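Local coordinates for Rab5 protein, putative (Plasmodium falciparum, PDB 3CLV) that is a putative Rab5 protein of the Ras family, a small P-loop G-domain protein modelled with guanosine-5'-diphosphate, at residues Lys9-Gly14 with Thr118-Val123; Trp98-Gln103 with Pro111-Gly116; Val48-Asp53 with Asn89-Lys94. All coordinates share one frame; numbering follows the deposited sequence.

Contact 1 (Lys9-Gly14 with Thr118-Val123)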
# COMPACT_ATOMS: atom_id res chain seq x y z
N LYS A 9 -3.68 6.96 -2.88
CA LYS A 9 -4.20 5.62 -2.61
C LYS A 9 -5.64 5.70 -2.12
O LYS A 9 -5.96 6.48 -1.21
CB LYS A 9 -3.33 4.85 -1.61
CG LYS A 9 -3.84 3.42 -1.30
CD LYS A 9 -2.85 2.70 -0.36
CE LYS A 9 -3.30 1.28 -0.07
NZ LYS A 9 -2.31 0.61 0.86
N THR A 10 -6.51 4.91 -2.75
CA THR A 10 -7.94 4.93 -2.46
C THR A 10 -8.42 3.50 -2.32
O THR A 10 -8.36 2.71 -3.28
CB THR A 10 -8.69 5.67 -3.59
OG1 THR A 10 -8.22 7.01 -3.65
CG2 THR A 10 -10.19 5.65 -3.36
N VAL A 11 -8.86 3.15 -1.11
CA VAL A 11 -9.41 1.82 -0.87
C VAL A 11 -10.89 1.79 -1.27
O VAL A 11 -11.71 2.62 -0.84
CB VAL A 11 -9.19 1.27 0.57
CG1 VAL A 11 -9.76 2.20 1.66
CG2 VAL A 11 -9.79 -0.15 0.73
N LEU A 12 -11.22 0.83 -2.13
CA LEU A 12 -12.59 0.61 -2.52
C LEU A 12 -13.08 -0.64 -1.80
O LEU A 12 -12.62 -1.76 -2.07
CB LEU A 12 -12.70 0.49 -4.05
CG LEU A 12 -14.05 0.10 -4.65
CD1 LEU A 12 -15.16 1.05 -4.27
CD2 LEU A 12 -13.89 0.06 -6.18
N LEU A 13 -14.00 -0.43 -0.86
CA LEU A 13 -14.36 -1.40 0.15
C LEU A 13 -15.87 -1.60 0.17
O LEU A 13 -16.62 -0.65 -0.03
CB LEU A 13 -13.87 -0.89 1.51
CG LEU A 13 -14.26 -1.59 2.81
CD1 LEU A 13 -13.53 -2.93 2.94
CD2 LEU A 13 -13.89 -0.68 3.98
N GLY A 14 -16.31 -2.82 0.45
CA GLY A 14 -17.74 -3.13 0.59
C GLY A 14 -17.93 -4.63 0.52
O GLY A 14 -17.02 -5.35 0.08
N THR A 118 -5.39 7.67 1.26
CA THR A 118 -5.92 9.03 1.43
C THR A 118 -7.43 8.96 1.52
O THR A 118 -8.05 9.64 2.34
CB THR A 118 -5.52 9.94 0.24
OG1 THR A 118 -4.10 10.03 0.18
CG2 THR A 118 -6.14 11.35 0.36
N CYS A 119 -8.02 8.13 0.67
CA CYS A 119 -9.47 8.04 0.56
C CYS A 119 -9.97 6.63 0.79
O CYS A 119 -9.28 5.66 0.49
CB CYS A 119 -9.94 8.46 -0.83
SG CYS A 119 -9.44 10.11 -1.31
N ALA A 120 -11.18 6.52 1.31
CA ALA A 120 -11.86 5.25 1.40
C ALA A 120 -13.25 5.41 0.81
O ALA A 120 -14.02 6.31 1.21
CB ALA A 120 -11.93 4.76 2.85
N ILE A 121 -13.54 4.56 -0.17
CA ILE A 121 -14.86 4.48 -0.77
C ILE A 121 -15.57 3.25 -0.21
O ILE A 121 -15.18 2.11 -0.50
CB ILE A 121 -14.79 4.36 -2.33
CG1 ILE A 121 -13.99 5.50 -2.95
CG2 ILE A 121 -16.21 4.31 -2.95
CD1 ILE A 121 -13.67 5.26 -4.46
N VAL A 122 -16.60 3.49 0.60
CA VAL A 122 -17.32 2.40 1.26
C VAL A 122 -18.69 2.24 0.60
O VAL A 122 -19.55 3.13 0.71
CB VAL A 122 -17.47 2.60 2.80
CG1 VAL A 122 -18.03 1.32 3.43
CG2 VAL A 122 -16.12 2.93 3.44
N VAL A 123 -18.87 1.13 -0.09
CA VAL A 123 -20.02 0.93 -0.97
C VAL A 123 -21.01 -0.04 -0.33
O VAL A 123 -20.62 -1.02 0.28
CB VAL A 123 -19.55 0.35 -2.36
CG1 VAL A 123 -20.73 0.21 -3.33
CG2 VAL A 123 -18.45 1.21 -2.95
O HOH W 1 -2.29 8.00 -0.35
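Strands 9-13 and 119-123 lie side by side as parallel neighbours in the central sheet of the Ras-like P-loop fold. Thr10 pairs with Cys119, and the register holds through Leu13 with Val122. The axes come within 4.6 Å at an angle of 15°. The backbone ladder alternates donors between the strands. Val11 N gives to Cys119 O, and Ile121 N returns a bond to Val11 O at 2.7 Å. Leu13 N then gives to Ile121 O, and Val123 N to Leu13 O. At the start of the ladder, Lys9 O accepts from both Thr118 N and Cys119 N. The Cys119 bond is the straighter of the two, at 171°.

Side chains alternate between the two faces. On one face, Thr10 CG2 meets Ile121 CD1 at 3.7 Å. Further along this face, Leu12 CD1 reaches across to both Ile121 CG2 and Val123 CG2, 3.5 Å from the latter. Leu12 CG is anti to its backbone N (chi1 173°), and its CD1 branch comes nearer the neighbouring strand. On the other face, Val11 CG1 packs on Ala120 CB at 3.6 Å. Helix 191-206 covers the first face through Phe195, Leu198 and Ile202, and helix 129-145 covers the second through Leu142 and Trp138.

Gly14 belongs to the probable P-loop, lies near the bound guanosine-5'-diphosphate, and its carbonyl accepts from Lys20 NZ. The extended Lys9 side chain leads away from Thr118, and its NZ bonds to the carbonyls of Leu112 and Arg115. At this end a water bridges the strands, accepting from Lys9 N at 3.1 Å and lying 2.8 Å from Thr118 OG1.

Contact 2 (Trp98-Gln103 with Pro111-Gly116)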
# COMPACT_ATOMS: atom_id res chain seq x y z
N TRP A 98 -7.59 0.66 -5.05
CA TRP A 98 -7.40 -0.70 -4.65
C TRP A 98 -8.77 -1.27 -4.29
O TRP A 98 -9.32 -0.92 -3.24
CB TRP A 98 -6.46 -0.79 -3.43
CG TRP A 98 -5.02 -0.32 -3.65
CD1 TRP A 98 -4.59 0.67 -4.47
CD2 TRP A 98 -3.86 -0.82 -2.98
NE1 TRP A 98 -3.22 0.81 -4.39
CE2 TRP A 98 -2.76 -0.10 -3.47
CE3 TRP A 98 -3.65 -1.82 -2.02
CZ2 TRP A 98 -1.46 -0.33 -3.02
CZ3 TRP A 98 -2.37 -2.05 -1.57
CH2 TRP A 98 -1.28 -1.31 -2.08
N ASP A 99 -9.27 -2.18 -5.12
CA ASP A 99 -10.56 -2.84 -4.86
C ASP A 99 -10.32 -4.08 -4.01
O ASP A 99 -9.64 -5.01 -4.45
CB ASP A 99 -11.24 -3.21 -6.18
CG ASP A 99 -12.55 -3.97 -6.02
OD1 ASP A 99 -13.07 -4.09 -4.88
OD2 ASP A 99 -13.08 -4.46 -7.06
N THR A 100 -10.86 -4.08 -2.79
CA THR A 100 -10.64 -5.21 -1.88
C THR A 100 -11.07 -6.54 -2.53
O THR A 100 -10.45 -7.57 -2.30
CB THR A 100 -11.33 -5.02 -0.50
OG1 THR A 100 -12.73 -4.76 -0.69
CG2 THR A 100 -10.71 -3.83 0.25
N ALA A 101 -12.13 -6.48 -3.34
CA ALA A 101 -12.58 -7.56 -4.25
C ALA A 101 -12.70 -8.94 -3.62
O ALA A 101 -12.48 -9.96 -4.31
CB ALA A 101 -11.66 -7.65 -5.48
N GLY A 102 -13.07 -8.98 -2.34
CA GLY A 102 -13.21 -10.25 -1.61
C GLY A 102 -12.28 -10.35 -0.40
O GLY A 102 -12.60 -11.06 0.55
N GLN A 103 -11.17 -9.62 -0.43
CA GLN A 103 -10.19 -9.65 0.67
C GLN A 103 -10.65 -8.94 1.95
O GLN A 103 -10.04 -9.11 3.01
CB GLN A 103 -8.83 -9.11 0.21
CG GLN A 103 -8.24 -9.87 -1.00
CD GLN A 103 -7.57 -11.18 -0.61
OE1 GLN A 103 -7.80 -11.70 0.47
NE2 GLN A 103 -6.72 -11.69 -1.48
N PRO A 111 -5.86 -4.68 6.27
CA PRO A 111 -5.00 -3.54 6.63
C PRO A 111 -4.01 -3.10 5.52
O PRO A 111 -3.61 -1.93 5.48
CB PRO A 111 -4.25 -4.04 7.87
CG PRO A 111 -5.22 -5.01 8.49
CD PRO A 111 -5.75 -5.75 7.28
N LEU A 112 -3.63 -4.03 4.65
CA LEU A 112 -2.76 -3.73 3.50
C LEU A 112 -3.46 -2.75 2.57
O LEU A 112 -2.80 -1.93 1.92
CB LEU A 112 -2.40 -5.02 2.75
CG LEU A 112 -1.65 -6.09 3.55
CD1 LEU A 112 -1.63 -7.40 2.77
CD2 LEU A 112 -0.22 -5.66 3.91
N TYR A 113 -4.79 -2.84 2.50
CA TYR A 113 -5.61 -1.93 1.68
C TYR A 113 -5.79 -0.56 2.32
O TYR A 113 -5.82 0.44 1.61
CB TYR A 113 -6.98 -2.54 1.34
CG TYR A 113 -6.89 -3.73 0.41
CD1 TYR A 113 -6.57 -5.00 0.90
CD2 TYR A 113 -7.15 -3.59 -0.96
CE1 TYR A 113 -6.46 -6.10 0.05
CE2 TYR A 113 -7.04 -4.67 -1.82
CZ TYR A 113 -6.70 -5.92 -1.31
OH TYR A 113 -6.60 -6.99 -2.17
N TYR A 114 -5.93 -0.52 3.64
CA TYR A 114 -6.12 0.73 4.38
C TYR A 114 -4.86 1.56 4.55
O TYR A 114 -4.95 2.79 4.52
CB TYR A 114 -6.65 0.46 5.79
CG TYR A 114 -7.97 -0.24 5.88
CD1 TYR A 114 -8.84 -0.32 4.79
CD2 TYR A 114 -8.38 -0.81 7.09
CE1 TYR A 114 -10.08 -0.97 4.89
CE2 TYR A 114 -9.62 -1.44 7.21
CZ TYR A 114 -10.46 -1.52 6.11
OH TYR A 114 -11.67 -2.17 6.24
N ARG A 115 -3.73 0.90 4.82
CA ARG A 115 -2.50 1.60 5.19
C ARG A 115 -2.01 2.59 4.14
O ARG A 115 -1.76 2.22 2.99
CB ARG A 115 -1.37 0.63 5.55
CG ARG A 115 -0.30 1.32 6.36
CD ARG A 115 0.69 0.35 6.90
NE ARG A 115 1.81 1.05 7.53
CZ ARG A 115 1.90 1.29 8.85
NH1 ARG A 115 0.96 0.87 9.69
NH2 ARG A 115 2.97 1.91 9.32
N GLY A 116 -1.89 3.85 4.55
CA GLY A 116 -1.43 4.91 3.66
C GLY A 116 -2.47 5.39 2.65
O GLY A 116 -2.13 6.14 1.74
O HOH W 2 -7.88 -7.01 -4.60
O HOH W 3 -5.27 -9.66 -3.27
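The end of strand 92-99 and the loop after it pack against helix 110-114, chiefly through the ring of Tyr113. Thr100 CG2 sits over one ring face in a CH-pi contact, 4.1 Å from the centroid of the Tyr113 ring and offset toward its rim. Thr100 CG2 is anti to the carbonyl carbon, and OG1 sits between the backbone N and that carbon (chi1 55°), where it bonds to Glu104. Trp98 CB touches Tyr113 CD2 at 3.8 Å, and the same CD2 lies at the edge of the indole. Trp98 CZ3 approaches Leu112 O at 3.5 Å.

In Ras-like proteins this loop belongs to the switch II region, next to the nucleotide pocket. Its bend is a type I' turn from Thr100 to Gln103. An Asx turn overlaps its start: Ala101 N bonds to Asp99 OD1, coming from above the carboxylate plane.

Two waters link the phenol to the loop. One donates to Asp99 O at 2.7 Å and also bonds to Tyr113 OH. The second accepts from Gln103 NE2 and bonds to Tyr113 OH at 3.2 Å. Gln103 CG lies 3.5 Å from Tyr113 OH, and the bend at chi2 (-80°) sets where the amide beyond it points. Across the dimer, Tyr113 packs on Leu112 of the second subunit.

Contact 3 (Val48-Asp53 with Asn89-Lys94)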
# COMPACT_ATOMS: atom_id res chain seq x y z
N VAL A 48 -7.88 9.68 -13.18
CA VAL A 48 -7.47 11.05 -13.00
C VAL A 48 -8.68 11.97 -13.09
O VAL A 48 -9.48 11.86 -14.01
CB VAL A 48 -6.42 11.47 -14.04
CG1 VAL A 48 -6.00 12.92 -13.84
CG2 VAL A 48 -5.21 10.54 -13.98
N VAL A 49 -8.81 12.86 -12.12
CA VAL A 49 -9.78 13.94 -12.19
C VAL A 49 -8.97 15.22 -12.35
O VAL A 49 -8.08 15.49 -11.54
CB VAL A 49 -10.65 14.06 -10.90
CG1 VAL A 49 -11.56 15.30 -10.98
CG2 VAL A 49 -11.49 12.81 -10.66
N ASN A 50 -9.26 15.99 -13.38
CA ASN A 50 -8.75 17.36 -13.41
C ASN A 50 -9.87 18.31 -13.04
O ASN A 50 -10.91 18.36 -13.72
CB ASN A 50 -8.11 17.71 -14.76
CG ASN A 50 -7.44 19.09 -14.75
OD1 ASN A 50 -8.12 20.10 -14.92
ND2 ASN A 50 -6.13 19.12 -14.54
N LEU A 51 -9.67 19.05 -11.95
CA LEU A 51 -10.73 19.85 -11.34
C LEU A 51 -11.15 21.06 -12.18
O LEU A 51 -12.30 21.48 -12.12
CB LEU A 51 -10.35 20.26 -9.92
CG LEU A 51 -10.47 19.21 -8.80
CD1 LEU A 51 -10.07 19.83 -7.48
CD2 LEU A 51 -11.88 18.62 -8.68
N ASN A 52 -10.21 21.59 -12.96
CA ASN A 52 -10.47 22.66 -13.93
C ASN A 52 -11.16 22.20 -15.22
O ASN A 52 -11.28 22.99 -16.16
CB ASN A 52 -9.17 23.35 -14.32
CG ASN A 52 -8.63 24.25 -13.24
OD1 ASN A 52 -9.38 24.89 -12.51
ND2 ASN A 52 -7.31 24.32 -13.14
N ASP A 53 -11.58 20.93 -15.27
CA ASP A 53 -12.14 20.35 -16.50
C ASP A 53 -13.31 19.42 -16.21
O ASP A 53 -14.11 19.67 -15.31
CB ASP A 53 -11.05 19.59 -17.28
N ASN A 89 -1.27 23.27 -10.64
CA ASN A 89 -0.29 22.36 -10.05
C ASN A 89 -0.91 21.34 -9.09
O ASN A 89 -0.43 20.21 -8.98
CB ASN A 89 0.81 23.15 -9.33
CG ASN A 89 1.50 24.15 -10.24
OD1 ASN A 89 2.30 23.77 -11.10
ND2 ASN A 89 1.19 25.43 -10.06
N LEU A 90 -1.98 21.75 -8.40
CA LEU A 90 -2.58 20.94 -7.34
C LEU A 90 -3.83 20.16 -7.78
O LEU A 90 -4.19 19.16 -7.16
CB LEU A 90 -2.94 21.82 -6.13
CG LEU A 90 -1.90 22.76 -5.50
CD1 LEU A 90 -2.53 23.53 -4.36
CD2 LEU A 90 -0.65 22.02 -5.01
N CYS A 91 -4.46 20.63 -8.85
CA CYS A 91 -5.83 20.24 -9.17
C CYS A 91 -5.95 19.14 -10.22
O CYS A 91 -7.06 18.85 -10.71
CB CYS A 91 -6.62 21.46 -9.63
SG CYS A 91 -6.16 21.97 -11.29
N ASN A 92 -4.82 18.55 -10.59
CA ASN A 92 -4.84 17.33 -11.38
C ASN A 92 -4.66 16.16 -10.41
O ASN A 92 -3.55 15.88 -9.96
CB ASN A 92 -3.74 17.35 -12.43
CG ASN A 92 -3.91 16.26 -13.47
OD1 ASN A 92 -4.81 16.32 -14.32
ND2 ASN A 92 -3.03 15.26 -13.43
N ILE A 93 -5.77 15.51 -10.07
CA ILE A 93 -5.78 14.52 -9.00
C ILE A 93 -5.90 13.10 -9.51
O ILE A 93 -6.91 12.72 -10.12
CB ILE A 93 -6.85 14.87 -7.94
CG1 ILE A 93 -6.45 16.18 -7.25
CG2 ILE A 93 -7.02 13.73 -6.92
CD1 ILE A 93 -7.61 17.06 -6.91
N LYS A 94 -4.86 12.31 -9.26
CA LYS A 94 -4.78 10.93 -9.72
C LYS A 94 -5.07 9.96 -8.58
O LYS A 94 -4.43 10.01 -7.53
CB LYS A 94 -3.41 10.66 -10.32
CG LYS A 94 -3.18 9.23 -10.75
CD LYS A 94 -1.86 9.16 -11.49
CE LYS A 94 -1.42 7.74 -11.70
NZ LYS A 94 -0.24 7.73 -12.62
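Val49 and Ile93 form the antiparallel hydrogen-bonded pair where strands 43-50 and 92-99 meet in the Ras-like sheet. Val49 N gives to Ile93 O at 2.8 Å, and Ile93 N gives to Val49 O at 2.7 Å. Beyond them, Leu51 N gives to Cys91 O in a nearly straight bond of 173°. Val48 with Lys94 and Asn50 with Asn92 are the flanking non-hydrogen-bonded pairs.

One side-chain bond joins the strands. Asn50 ND2 gives to a lone pair of Asn92 OD1 at 3.1 Å, in the carbonyl plane. The acceptor also lies in the amide plane of Asn50. The two side chains cross at about a right angle, with their amide planes 48° apart. Both carry CG anti to the backbone N, on the same sheet face. Val48 CG1 lies 3.6 Å from Asn92 OD1, crossing obliquely. Asn52 ND2 lies 3.2 Å from Cys91 SG and bonds to the carbonyl of Tyr86. Asn50 also opens a type I turn to Asp53.

Among apolar contacts, Leu51 CD1 meets Ile93 CD1 at 3.7 Å beside helix 191-206, where Tyr203 touches Leu51 and Ala199 touches Ile93. Leu51 CB meets Cys91 CB at 3.9 Å, beside Tyr86.

Val48, Asn50, Asn92 and Lys94 thus make a mixed face, largely polar and at least partly open to solvent, while Val49 and Ile93 lie on the buried apolar face.

In the fold
Contacts 1 and 3 are strand pairs of one mixed sheet, and contact 2 packs helix 110-114 against the end of its strand 92-99. Contact 1 pairs strands 8-13 and 119-125 near the centre of the chain. Contact 3 pairs strand 92-99 with the outermost strand 43-50, its centre about 19 Å from that of contact 1. The centre of contact 2 is about 24 Å from that of contact 3 and 8 Å from that of contact 1. Lys9 joins contacts 1 and 2 directly. Along the chain, contact 3 closes before contact 2 opens, and both fall between the segments of contact 1. Contacts 1 and 2 thus reach the nucleotide end of the fold, while contact 3 lies at the other end of strand 92-99.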